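N-acetylcysteine deacetylase (Bacillus subtilis, PDB 1YSJ) probably catalyses the deacetylation of N-acetylcysteine to cysteine and acetate, using two divalent metal ions per subunit, in the breakdown of S-(2-succino)cysteine. Local coordinates at residues Arg205-Ile210 against Glu308-Pro313; Asn222-Ile227 against Tyr303-Glu308. The protein carries 1 engineered substitution. All coordinates share one frame; numbering follows the deposited sequence.

Interaction 1 of 2, residues Arg205-Ile210 against Glu308-Pro313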
# COMPACT_ATOMS: atom_id res chain seq x y z
N ARG A 205 3.96 8.67 16.30
CA ARG A 205 3.94 7.88 15.07
C ARG A 205 4.14 6.41 15.42
O ARG A 205 4.91 6.08 16.32
CB ARG A 205 5.05 8.37 14.13
CG ARG A 205 4.94 7.89 12.70
CD ARG A 205 6.11 8.38 11.85
NE ARG A 205 7.33 7.60 12.09
CZ ARG A 205 8.53 7.91 11.61
NH1 ARG A 205 8.70 8.99 10.86
NH2 ARG A 205 9.57 7.14 11.89
N PHE A 206 3.44 5.53 14.71
CA PHE A 206 3.67 4.09 14.83
C PHE A 206 3.76 3.43 13.46
O PHE A 206 3.20 3.92 12.49
CB PHE A 206 2.60 3.42 15.70
CG PHE A 206 1.26 3.30 15.03
CD1 PHE A 206 0.29 4.27 15.21
CD2 PHE A 206 0.95 2.19 14.23
CE1 PHE A 206 -0.96 4.16 14.60
CE2 PHE A 206 -0.28 2.08 13.61
CZ PHE A 206 -1.24 3.07 13.80
N GLU A 207 4.48 2.30 13.40
CA GLU A 207 4.60 1.50 12.20
C GLU A 207 4.50 0.02 12.56
O GLU A 207 5.16 -0.45 13.49
CB GLU A 207 5.94 1.78 11.50
CG GLU A 207 6.19 0.95 10.24
CD GLU A 207 7.61 1.10 9.68
OE1 GLU A 207 8.05 0.20 8.93
OE2 GLU A 207 8.27 2.12 10.00
N ILE A 208 3.65 -0.71 11.84
CA ILE A 208 3.54 -2.16 12.02
C ILE A 208 3.82 -2.91 10.72
O ILE A 208 3.19 -2.64 9.69
CB ILE A 208 2.16 -2.60 12.57
CG1 ILE A 208 1.78 -1.76 13.79
CG2 ILE A 208 2.18 -4.08 12.93
CD1 ILE A 208 0.40 -2.03 14.32
N VAL A 209 4.78 -3.83 10.78
CA VAL A 209 5.10 -4.72 9.66
C VAL A 209 4.63 -6.14 10.00
O VAL A 209 4.99 -6.68 11.04
CB VAL A 209 6.63 -4.72 9.34
CG1 VAL A 209 6.95 -5.70 8.21
CG2 VAL A 209 7.12 -3.32 8.98
N ILE A 210 3.82 -6.71 9.11
CA ILE A 210 3.29 -8.07 9.25
C ILE A 210 3.90 -9.00 8.21
O ILE A 210 3.63 -8.86 7.01
CB ILE A 210 1.74 -8.13 9.10
CG1 ILE A 210 1.04 -7.09 9.99
CG2 ILE A 210 1.22 -9.55 9.35
CD1 ILE A 210 1.20 -7.33 11.49
N GLU A 308 5.90 -6.77 13.63
CA GLU A 308 6.92 -5.85 14.11
C GLU A 308 6.23 -4.53 14.44
O GLU A 308 5.59 -3.94 13.57
CB GLU A 308 7.98 -5.60 13.04
CG GLU A 308 9.00 -6.70 12.87
CD GLU A 308 9.97 -6.44 11.73
OE1 GLU A 308 10.38 -5.26 11.55
OE2 GLU A 308 10.33 -7.40 11.02
N PHE A 309 6.35 -4.09 15.68
CA PHE A 309 5.75 -2.83 16.11
C PHE A 309 6.84 -1.81 16.40
O PHE A 309 7.73 -2.06 17.21
CB PHE A 309 4.86 -3.04 17.34
CG PHE A 309 4.08 -1.81 17.75
CD1 PHE A 309 2.82 -1.56 17.22
CD2 PHE A 309 4.62 -0.90 18.66
CE1 PHE A 309 2.10 -0.43 17.59
CE2 PHE A 309 3.90 0.24 19.04
CZ PHE A 309 2.65 0.47 18.50
N LYS A 310 6.75 -0.66 15.74
CA LYS A 310 7.70 0.42 15.96
C LYS A 310 6.98 1.68 16.43
O LYS A 310 5.92 2.02 15.92
CB LYS A 310 8.51 0.70 14.70
CG LYS A 310 9.55 -0.35 14.37
CD LYS A 310 10.55 0.16 13.34
CE LYS A 310 11.53 -0.93 12.93
NZ LYS A 310 12.61 -0.40 12.06
N TRP A 311 7.59 2.37 17.40
CA TRP A 311 6.98 3.54 18.03
C TRP A 311 7.93 4.73 17.93
O TRP A 311 9.10 4.64 18.32
CB TRP A 311 6.68 3.21 19.49
CG TRP A 311 5.98 4.29 20.28
CD1 TRP A 311 6.56 5.15 21.17
CD2 TRP A 311 4.58 4.59 20.27
NE1 TRP A 311 5.60 5.98 21.71
CE2 TRP A 311 4.38 5.66 21.18
CE3 TRP A 311 3.48 4.06 19.58
CZ2 TRP A 311 3.11 6.21 21.42
CZ3 TRP A 311 2.22 4.61 19.82
CH2 TRP A 311 2.05 5.68 20.73
N PHE A 312 7.42 5.84 17.40
CA PHE A 312 8.24 7.05 17.20
C PHE A 312 7.58 8.29 17.81
O PHE A 312 6.70 8.89 17.20
CB PHE A 312 8.53 7.29 15.72
CG PHE A 312 9.04 6.08 14.99
CD1 PHE A 312 8.17 5.26 14.28
CD2 PHE A 312 10.40 5.77 15.01
CE1 PHE A 312 8.64 4.14 13.60
CE2 PHE A 312 10.88 4.65 14.33
CZ PHE A 312 9.99 3.84 13.63
N PRO A 313 8.01 8.66 19.04
CA PRO A 313 7.47 9.84 19.71
C PRO A 313 7.69 11.13 18.92
O PRO A 313 8.79 11.36 18.39
CB PRO A 313 8.25 9.88 21.03
CG PRO A 313 8.71 8.48 21.24
CD PRO A 313 9.02 7.98 19.87

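Interaction 2 of 2, residues Asn222-Ile227 against Tyr303-Glu308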
# COMPACT_ATOMS: atom_id res chain seq x y z
N ASN A 222 -0.85 -23.66 2.35
CA ASN A 222 -0.82 -22.30 2.87
C ASN A 222 0.61 -21.82 3.12
O ASN A 222 1.31 -22.32 4.01
CB ASN A 222 -1.66 -22.18 4.15
CG ASN A 222 -1.71 -20.76 4.71
OD1 ASN A 222 -1.34 -20.53 5.86
ND2 ASN A 222 -2.16 -19.81 3.89
N SER A 223 1.05 -20.85 2.31
CA SER A 223 2.36 -20.23 2.47
C SER A 223 2.33 -19.21 3.60
O SER A 223 3.09 -19.32 4.56
CB SER A 223 2.82 -19.58 1.16
OG SER A 223 2.98 -20.54 0.14
N ILE A 224 1.44 -18.22 3.48
CA ILE A 224 1.22 -17.20 4.51
C ILE A 224 0.08 -16.24 4.12
O ILE A 224 -0.14 -15.97 2.94
CB ILE A 224 2.52 -16.40 4.84
CG1 ILE A 224 2.33 -15.50 6.08
CG2 ILE A 224 3.03 -15.60 3.63
CD1 ILE A 224 2.03 -16.26 7.35
N ASP A 225 -0.63 -15.73 5.12
CA ASP A 225 -1.65 -14.71 4.89
C ASP A 225 -1.43 -13.46 5.76
O ASP A 225 -2.09 -13.30 6.79
CB ASP A 225 -3.06 -15.29 5.10
CG ASP A 225 -4.11 -14.61 4.23
OD1 ASP A 225 -3.83 -13.53 3.65
OD2 ASP A 225 -5.23 -15.15 4.13
N PRO A 226 -0.50 -12.58 5.35
CA PRO A 226 -0.28 -11.32 6.06
C PRO A 226 -1.40 -10.29 5.87
O PRO A 226 -1.61 -9.44 6.74
CB PRO A 226 1.03 -10.80 5.45
CG PRO A 226 1.06 -11.37 4.09
CD PRO A 226 0.40 -12.72 4.19
N ILE A 227 -2.10 -10.38 4.74
CA ILE A 227 -3.18 -9.45 4.39
C ILE A 227 -4.38 -9.61 5.33
O ILE A 227 -4.88 -8.62 5.88
CB ILE A 227 -3.66 -9.63 2.93
CG1 ILE A 227 -2.49 -9.51 1.94
CG2 ILE A 227 -4.78 -8.64 2.60
CD1 ILE A 227 -2.12 -8.10 1.56
N TYR A 303 -2.59 -16.02 12.51
CA TYR A 303 -2.48 -16.27 11.07
C TYR A 303 -1.14 -16.87 10.64
O TYR A 303 -0.82 -16.92 9.45
CB TYR A 303 -2.78 -14.98 10.29
CG TYR A 303 -4.24 -14.62 10.32
CD1 TYR A 303 -4.75 -13.77 11.30
CD2 TYR A 303 -5.13 -15.16 9.38
CE1 TYR A 303 -6.10 -13.45 11.34
CE2 TYR A 303 -6.48 -14.84 9.41
CZ TYR A 303 -6.96 -13.99 10.39
OH TYR A 303 -8.30 -13.68 10.42
N GLY A 304 -0.37 -17.36 11.62
CA GLY A 304 0.94 -17.95 11.35
C GLY A 304 1.99 -16.93 10.94
O GLY A 304 3.01 -17.29 10.36
N ALA A 305 1.71 -15.67 11.23
CA ALA A 305 2.60 -14.56 10.89
C ALA A 305 3.13 -13.90 12.15
O ALA A 305 2.70 -14.23 13.26
CB ALA A 305 1.85 -13.55 10.03
N GLN A 306 4.07 -12.98 11.99
CA GLN A 306 4.58 -12.21 13.12
C GLN A 306 4.50 -10.71 12.85
O GLN A 306 4.57 -10.26 11.70
CB GLN A 306 6.01 -12.63 13.49
CG GLN A 306 7.08 -12.33 12.44
CD GLN A 306 8.49 -12.63 12.94
OE1 GLN A 306 9.33 -11.73 13.04
NE2 GLN A 306 8.76 -13.90 13.25
N ALA A 307 4.34 -9.94 13.92
CA ALA A 307 4.23 -8.50 13.83
C ALA A 307 5.48 -7.80 14.35
O ALA A 307 6.05 -8.21 15.37
CB ALA A 307 2.99 -8.01 14.59
N GLU A 308 5.90 -6.77 13.63
CA GLU A 308 6.92 -5.85 14.11
C GLU A 308 6.23 -4.53 14.44
O GLU A 308 5.59 -3.94 13.57
CB GLU A 308 7.98 -5.60 13.04
CG GLU A 308 9.00 -6.70 12.87
CD GLU A 308 9.97 -6.44 11.73
OE1 GLU A 308 10.38 -5.26 11.55
OE2 GLU A 308 10.33 -7.40 11.02

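Interaction 1 of 2, residues Arg205-Ile210 against Glu308-Pro313
Glu308 pairs with Val209 at the start of the run, its N giving a bond of 2.7 Å to Val209 O and its O taking one back from Val209 N. Val209 CB and Glu308 CB meet 4.0 Å apart, while the carboxylate of Glu308 turns to Lys211 for a salt bridge. Phe309 drops to the other face, where its CD1 lies 3.6 Å from Ile208 CG1 and its CZ reaches Phe206 CB; Met292 of helix 282-302 packs against both Phe206 and Phe309. Lys310 N is held by Glu207 O at 2.8 Å, and Lys310 O receives Glu207 N as well as a CA-H...O contact from Phe206 CA. Trp311, on the face of Phe206 and Phe309, brings CE3 to 4.0 Å from Phe206 CB. Phe312 returns to the face of Glu207 and carries the one cation-pi contact between the strands. The bend of Arg205 at chi3 (78°) points NH2 at one face of the Phe312 ring, over its centre, the guanidinium plane standing steeply (70°) to the ring; CZ of Arg205 is 4.1 Å from the centroid of Phe312. An alanine here would probably leave the NH2 end of Arg205 without the ring face it points into, and Trp264 of the second subunit as its remaining cation-pi partner. In the backbone, Arg205 and Phe312 exchange two hydrogen bonds, the shorter being 2.7 Å from Phe312 N to Arg205 O. Three such doubly bonded pairs, with axes at 166°, make a regular antiparallel ladder at the edge of a four-stranded sheet backed by helices, as in the dimerisation domain of M20 peptidases.

Interaction 2 of 2, residues Asn222-Ile227 against Tyr303-Glu308
The Tyr303 ring is met obliquely by the carbonyl oxygen of Asp225, and the closest the Tyr303 side chain comes to the other segment is CB, 3.9 Å from Asp225 O. The Tyr303 side chain also touches Ala228 and Ala229 of helix 226-237, and its hydroxyl is hydrogen-bonded to Gln232 of the same helix, so the phenol lies against the first turns of that helix. The rest of the contact belongs to Ile224. Its CG1 stands opposite the backbone N (chi1 -171°), and a chi2 of 63° then brings the CD1 methyl to the turn after helix 282-302. There Ile224 CD1 lies 3.3 Å from Gly304 O. The same methyl also touches Tyr303 O and packs 3.8 Å from Ala305 CB. Gly304, with phi 71°, is the C-prime residue of a Schellman motif that ends the helix: the N atoms of Gly304 and Ala305 bond back into its last turn. In segment 222-227, Asp225 is the N-cap of helix 226-237; its OD1 takes a hydrogen bond from Gln238 NE2 of the second subunit and a weak one from Ala228 N. Thus the end of one helix meets the start of another. The Asp225 carboxylate and the Tyr303 hydroxyl bond outside the two segments, so what joins these is a small van der Waals contact with no polar bond of its own.

In the fold
Interactions 1 and 2 sit about 17 Å apart, centre to centre, on one side of the chain's centre and away from the nickel sites. Both use strand 306-320 and share Glu308. Along the chain, strand 197-211 comes first, then helix 226-237, then helix 282-302 and its strand, so the pairing 222-227 with 303-308 falls within the span bounded by 205-210 and 308-313. Ile210 joins them: its CD1 lies 3.6 Å from Ala307 CB, and its O 3.6 Å from Pro226 CB. Interaction 1 pairs edge and inner strands of the four-stranded antiparallel sheet; interaction 2 lies where helix 282-302 ends and helix 226-237 begins. Both have residues that reach the second subunit, consistent with this family's dimerisation domain.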